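Local coordinates for protein D-alanyl-D-alanine carboxypeptidase (Enterococcus faecalis V583, PDB 5ZHF) that removes the C-terminal D-alanine from peptidoglycan-derived pentapeptides as a zinc-dependent carboxypeptidase linked to vancomycin resistance, at residues A[128-133]-A[186-191]; A[137-142]-A[193-198]. All blocks are in the same frame, centred on the assembly; numbering follows the deposited sequence.

In the fold
From the N terminus, the chain passes strand 91-95, helix 100-116 and helix 121-128, whose last residue opens 128-133, the first half of contact 1; 137-142, the first half of contact 2, comes next, both ahead of strand 145-150. Helix 157-167, strand 173-175 and helix 182-185 follow, and the return through 186-191 closes contact 1; strand 193-196 closes contact 2. The two contacts therefore cross along the sequence, their centres about 13 Å apart. Contact 1 joins two surface loops around substrate-binding and active-site residues, whereas contact 2 ties the 137-142 turn to a central strand of the four-stranded antiparallel sheet and supplies two of the three protein ligands of the zinc.

Contact 1: A[128-133]-A[186-191]; sequences AETWVA and GVSNEP
Thr130 meets Ser188 through its carbonyl, which joins the loop after helix 121-128 to the loop that leads into strand 193-196. Thr130 O takes two bonds from this one serine. The backbone N of Ser188 donates almost straight, 2.8 Å from Thr130 O with 178° at the hydrogen, while Ser188 OG comes from above the carbonyl plane, 3.2 Å from the same oxygen. Val187 CA adds a CA-H...O contact to it. The hydroxyl of Thr130 itself is engaged by Glu127 O at the end of the helix.

Trp131 supplies the broad surface of the contact. Ser188 CB sits over one face of the Trp131 indole, 3.5 Å from the centroid of the six-membered ring and only 9° off the normal, a CH-pi contact. Near the plane of the ring, at its edge, lie Asn189 O, 3.5 Å from Trp131 CZ3, and Glu190 OE2, 3.4 Å from Trp131 CE3. Tyr114 OH binds NE1 at another part of the rim, so the indole is held at both its face and its margin. The Glu190 chain, extended beyond CG (chi2 -172°), carries its carboxylate past the indole to the backbone, leaving OE2 2.6 Å from Trp131 O.

Trp131, Val132 and Ala133 bind substrate, and Glu190 is the probable proton donor/acceptor of the reaction. The polar and CH-pi contacts thus place a substrate-binding segment directly beside that acid, with the tryptophan ring bordering both.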
# COMPACT_ATOMS: atom_id res chain seq x y z
N ALA A 128 -7.53 -14.53 -5.30
CA ALA A 128 -7.58 -13.51 -4.25
C ALA A 128 -6.20 -12.96 -3.89
O ALA A 128 -6.07 -11.78 -3.56
CB ALA A 128 -8.25 -14.05 -3.01
N GLU A 129 -5.18 -13.82 -3.96
CA GLU A 129 -3.81 -13.45 -3.58
C GLU A 129 -3.18 -12.39 -4.51
O GLU A 129 -2.28 -11.67 -4.09
CB GLU A 129 -2.94 -14.71 -3.52
CG GLU A 129 -1.64 -14.56 -2.75
CD GLU A 129 -1.07 -15.88 -2.24
OE1 GLU A 129 -1.72 -16.94 -2.41
OE2 GLU A 129 0.02 -15.86 -1.64
N THR A 130 -3.68 -12.26 -5.74
CA THR A 130 -3.25 -11.19 -6.65
C THR A 130 -3.73 -9.81 -6.19
O THR A 130 -3.29 -8.81 -6.74
CB THR A 130 -3.72 -11.40 -8.12
OG1 THR A 130 -5.16 -11.32 -8.20
CG2 THR A 130 -3.24 -12.73 -8.66
N TRP A 131 -4.64 -9.78 -5.20
CA TRP A 131 -5.17 -8.55 -4.58
C TRP A 131 -4.85 -8.36 -3.11
O TRP A 131 -4.55 -7.25 -2.69
CB TRP A 131 -6.70 -8.52 -4.72
CG TRP A 131 -7.18 -8.51 -6.15
CD1 TRP A 131 -7.69 -9.57 -6.83
CD2 TRP A 131 -7.20 -7.40 -7.05
NE1 TRP A 131 -8.03 -9.19 -8.11
CE2 TRP A 131 -7.73 -7.87 -8.28
CE3 TRP A 131 -6.81 -6.05 -6.96
CZ2 TRP A 131 -7.91 -7.03 -9.39
CZ3 TRP A 131 -6.97 -5.23 -8.07
CH2 TRP A 131 -7.52 -5.73 -9.27
N VAL A 132 -4.95 -9.43 -2.32
CA VAL A 132 -4.83 -9.36 -0.87
C VAL A 132 -3.81 -10.40 -0.45
O VAL A 132 -3.96 -11.58 -0.77
CB VAL A 132 -6.17 -9.66 -0.16
CG1 VAL A 132 -6.03 -9.53 1.36
CG2 VAL A 132 -7.29 -8.74 -0.67
N ALA A 133 -2.81 -9.97 0.31
CA ALA A 133 -1.71 -10.84 0.68
C ALA A 133 -2.10 -11.80 1.81
O ALA A 133 -2.97 -11.49 2.64
CB ALA A 133 -0.52 -9.98 1.09
N GLY A 186 3.79 -9.46 -8.38
CA GLY A 186 2.78 -10.46 -8.13
C GLY A 186 1.42 -9.92 -7.73
O GLY A 186 0.55 -10.69 -7.30
N VAL A 187 1.21 -8.62 -7.89
CA VAL A 187 0.00 -7.97 -7.40
C VAL A 187 -0.62 -7.16 -8.53
O VAL A 187 0.07 -6.50 -9.30
CB VAL A 187 0.34 -7.07 -6.18
CG1 VAL A 187 -0.92 -6.39 -5.63
CG2 VAL A 187 1.02 -7.91 -5.08
N SER A 188 -1.96 -7.20 -8.60
CA SER A 188 -2.72 -6.46 -9.58
C SER A 188 -2.64 -4.95 -9.35
O SER A 188 -2.12 -4.48 -8.33
CB SER A 188 -4.19 -6.89 -9.54
OG SER A 188 -4.32 -8.31 -9.68
N ASN A 189 -3.14 -4.19 -10.31
CA ASN A 189 -3.14 -2.73 -10.24
C ASN A 189 -4.00 -2.26 -9.06
O ASN A 189 -5.22 -2.42 -9.09
CB ASN A 189 -3.65 -2.16 -11.57
CG ASN A 189 -3.79 -0.65 -11.56
OD1 ASN A 189 -3.08 0.05 -10.87
ND2 ASN A 189 -4.71 -0.14 -12.39
N GLU A 190 -3.36 -1.73 -8.02
CA GLU A 190 -4.03 -1.23 -6.83
C GLU A 190 -3.67 0.25 -6.66
O GLU A 190 -2.77 0.60 -5.89
CB GLU A 190 -3.62 -2.06 -5.60
CG GLU A 190 -4.08 -3.50 -5.76
CD GLU A 190 -3.89 -4.33 -4.52
OE1 GLU A 190 -3.01 -4.02 -3.69
OE2 GLU A 190 -4.62 -5.32 -4.40
N PRO A 191 -4.35 1.15 -7.40
CA PRO A 191 -3.94 2.56 -7.44
C PRO A 191 -4.14 3.33 -6.13
O PRO A 191 -3.74 4.48 -6.03
CB PRO A 191 -4.81 3.16 -8.56
CG PRO A 191 -5.99 2.26 -8.63
CD PRO A 191 -5.47 0.89 -8.34

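Contact 2: A[137-142]-A[193-198]; sequences TSEHQL and HYRYVG. With ZN (zinc ion), chain C.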
# COMPACT_ATOMS: atom_id res chain seq x y z
N THR A 137 2.46 -11.44 4.99
CA THR A 137 3.09 -10.96 3.78
C THR A 137 2.48 -9.67 3.26
O THR A 137 2.79 -9.29 2.14
CB THR A 137 3.05 -12.03 2.66
OG1 THR A 137 1.70 -12.28 2.25
CG2 THR A 137 3.65 -13.33 3.16
N SER A 138 1.66 -8.98 4.08
CA SER A 138 1.09 -7.69 3.68
C SER A 138 1.93 -6.56 4.21
O SER A 138 2.27 -6.55 5.39
CB SER A 138 -0.31 -7.50 4.26
OG SER A 138 -0.80 -6.22 3.85
N GLU A 139 2.19 -5.56 3.37
CA GLU A 139 2.78 -4.33 3.84
C GLU A 139 1.90 -3.65 4.88
O GLU A 139 2.40 -2.84 5.65
CB GLU A 139 3.01 -3.34 2.71
CG GLU A 139 4.07 -3.73 1.72
CD GLU A 139 4.37 -2.62 0.75
OE1 GLU A 139 3.46 -1.83 0.38
OE2 GLU A 139 5.54 -2.52 0.33
N HIS A 140 0.60 -3.91 4.89
CA HIS A 140 -0.24 -3.29 5.90
C HIS A 140 0.14 -3.71 7.30
O HIS A 140 -0.08 -2.97 8.24
CB HIS A 140 -1.72 -3.53 5.64
CG HIS A 140 -2.24 -2.74 4.48
ND1 HIS A 140 -2.69 -1.44 4.63
CD2 HIS A 140 -2.37 -3.04 3.17
CE1 HIS A 140 -3.08 -0.98 3.45
NE2 HIS A 140 -2.90 -1.93 2.55
N GLN A 141 0.75 -4.87 7.44
CA GLN A 141 1.20 -5.30 8.75
C GLN A 141 2.51 -4.64 9.22
O GLN A 141 2.93 -4.83 10.36
CB GLN A 141 1.30 -6.82 8.77
CG GLN A 141 -0.03 -7.50 8.51
CD GLN A 141 0.11 -8.99 8.42
OE1 GLN A 141 0.18 -9.55 7.31
NE2 GLN A 141 0.23 -9.66 9.58
N LEU A 142 3.15 -3.86 8.35
CA LEU A 142 4.30 -3.04 8.75
C LEU A 142 3.92 -1.74 9.40
O LEU A 142 4.71 -1.18 10.16
CB LEU A 142 5.18 -2.69 7.56
CG LEU A 142 5.89 -3.82 6.84
CD1 LEU A 142 6.39 -3.37 5.47
CD2 LEU A 142 7.01 -4.33 7.72
N HIS A 193 -2.95 1.85 -3.15
CA HIS A 193 -2.00 1.31 -2.14
C HIS A 193 -0.62 1.99 -2.27
O HIS A 193 0.10 1.77 -3.24
CB HIS A 193 -1.88 -0.21 -2.27
CG HIS A 193 -0.97 -0.83 -1.26
ND1 HIS A 193 -1.42 -1.61 -0.21
CD2 HIS A 193 0.37 -0.77 -1.14
CE1 HIS A 193 -0.39 -2.02 0.49
NE2 HIS A 193 0.72 -1.55 -0.06
N TYR A 194 -0.30 2.82 -1.27
CA TYR A 194 0.93 3.61 -1.21
C TYR A 194 1.82 3.16 -0.03
O TYR A 194 1.33 2.91 1.08
CB TYR A 194 0.62 5.12 -1.20
CG TYR A 194 0.36 5.55 -2.62
CD1 TYR A 194 -0.85 5.25 -3.26
CD2 TYR A 194 1.37 6.13 -3.39
CE1 TYR A 194 -1.05 5.58 -4.60
CE2 TYR A 194 1.18 6.45 -4.72
CZ TYR A 194 -0.02 6.16 -5.34
OH TYR A 194 -0.14 6.47 -6.68
N ARG A 195 3.12 3.04 -0.32
CA ARG A 195 4.12 2.49 0.62
C ARG A 195 5.15 3.56 0.89
O ARG A 195 5.68 4.16 -0.05
CB ARG A 195 4.78 1.26 0.00
CG ARG A 195 6.11 0.80 0.60
CD ARG A 195 6.02 0.41 2.07
NE ARG A 195 7.38 0.34 2.58
CZ ARG A 195 8.17 -0.72 2.56
NH1 ARG A 195 7.75 -1.91 2.13
NH2 ARG A 195 9.42 -0.59 3.03
N TYR A 196 5.44 3.80 2.17
CA TYR A 196 6.50 4.71 2.54
C TYR A 196 7.86 4.01 2.42
O TYR A 196 8.09 2.99 3.08
CB TYR A 196 6.35 5.20 3.96
CG TYR A 196 7.40 6.23 4.31
CD1 TYR A 196 7.29 7.55 3.87
CD2 TYR A 196 8.55 5.87 5.04
CE1 TYR A 196 8.26 8.49 4.18
CE2 TYR A 196 9.52 6.81 5.35
CZ TYR A 196 9.39 8.10 4.92
OH TYR A 196 10.34 9.05 5.25
N VAL A 197 8.73 4.60 1.60
CA VAL A 197 10.15 4.21 1.54
C VAL A 197 11.14 5.34 1.85
O VAL A 197 12.37 5.10 1.92
CB VAL A 197 10.46 3.61 0.17
CG1 VAL A 197 9.73 2.30 -0.00
CG2 VAL A 197 10.16 4.59 -0.96
N GLY A 198 10.64 6.58 1.98
CA GLY A 198 11.48 7.77 2.16
C GLY A 198 11.67 8.49 0.86
O GLY A 198 11.57 7.90 -0.22
ZN ZN C . -3.28 -1.86 0.48
O HOH W 1 -4.44 -3.15 -0.90
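Glu139 OE2 is gripped by two arginines: Arg195 NH1 across this contact, in a salt bridge of 2.9 Å, and Arg176 NE from outside it. Glu139 and His140 belong to a 3-10 turn packed on strand 193-196, and the pair of segments builds the zinc site of this M15 metallopeptidase. His140 NE2 and His193 ND1 bind the zinc ion at 2.1 and 2.0 Å; Asp147 and a water complete the four ligands. The two side chains approach from opposite directions, and their imidazole planes stand 84° apart.

The other carboxylate oxygen works in the second shell. His193 NE2 donates to Glu139 OE1 over 2.8 Å, with 164° at the hydrogen and the acceptor nearly in the ring plane; OE1 is met on its anti side, close to the carboxylate plane. The glutamate thus helps the metal hold the ring's rotation and probably makes it a more electron-rich ligand. Gly96 O holds His140 ND1 in the corresponding role. Ser138, a substrate-binding residue, closes an ST turn by accepting His140 N at its OG.

Arg195 reaches Glu139 by bending at chi2 (61°), and the side chains cross at about a right angle; NH1 meets OE2 from above the carboxylate plane. NE is spent on Tyr196 O, and NH2 on the carbonyls of Ser42 and Ile44. Over one face of the guanidinium lies Leu142, whose CD1 stands 3.9 Å from Arg195 NH1.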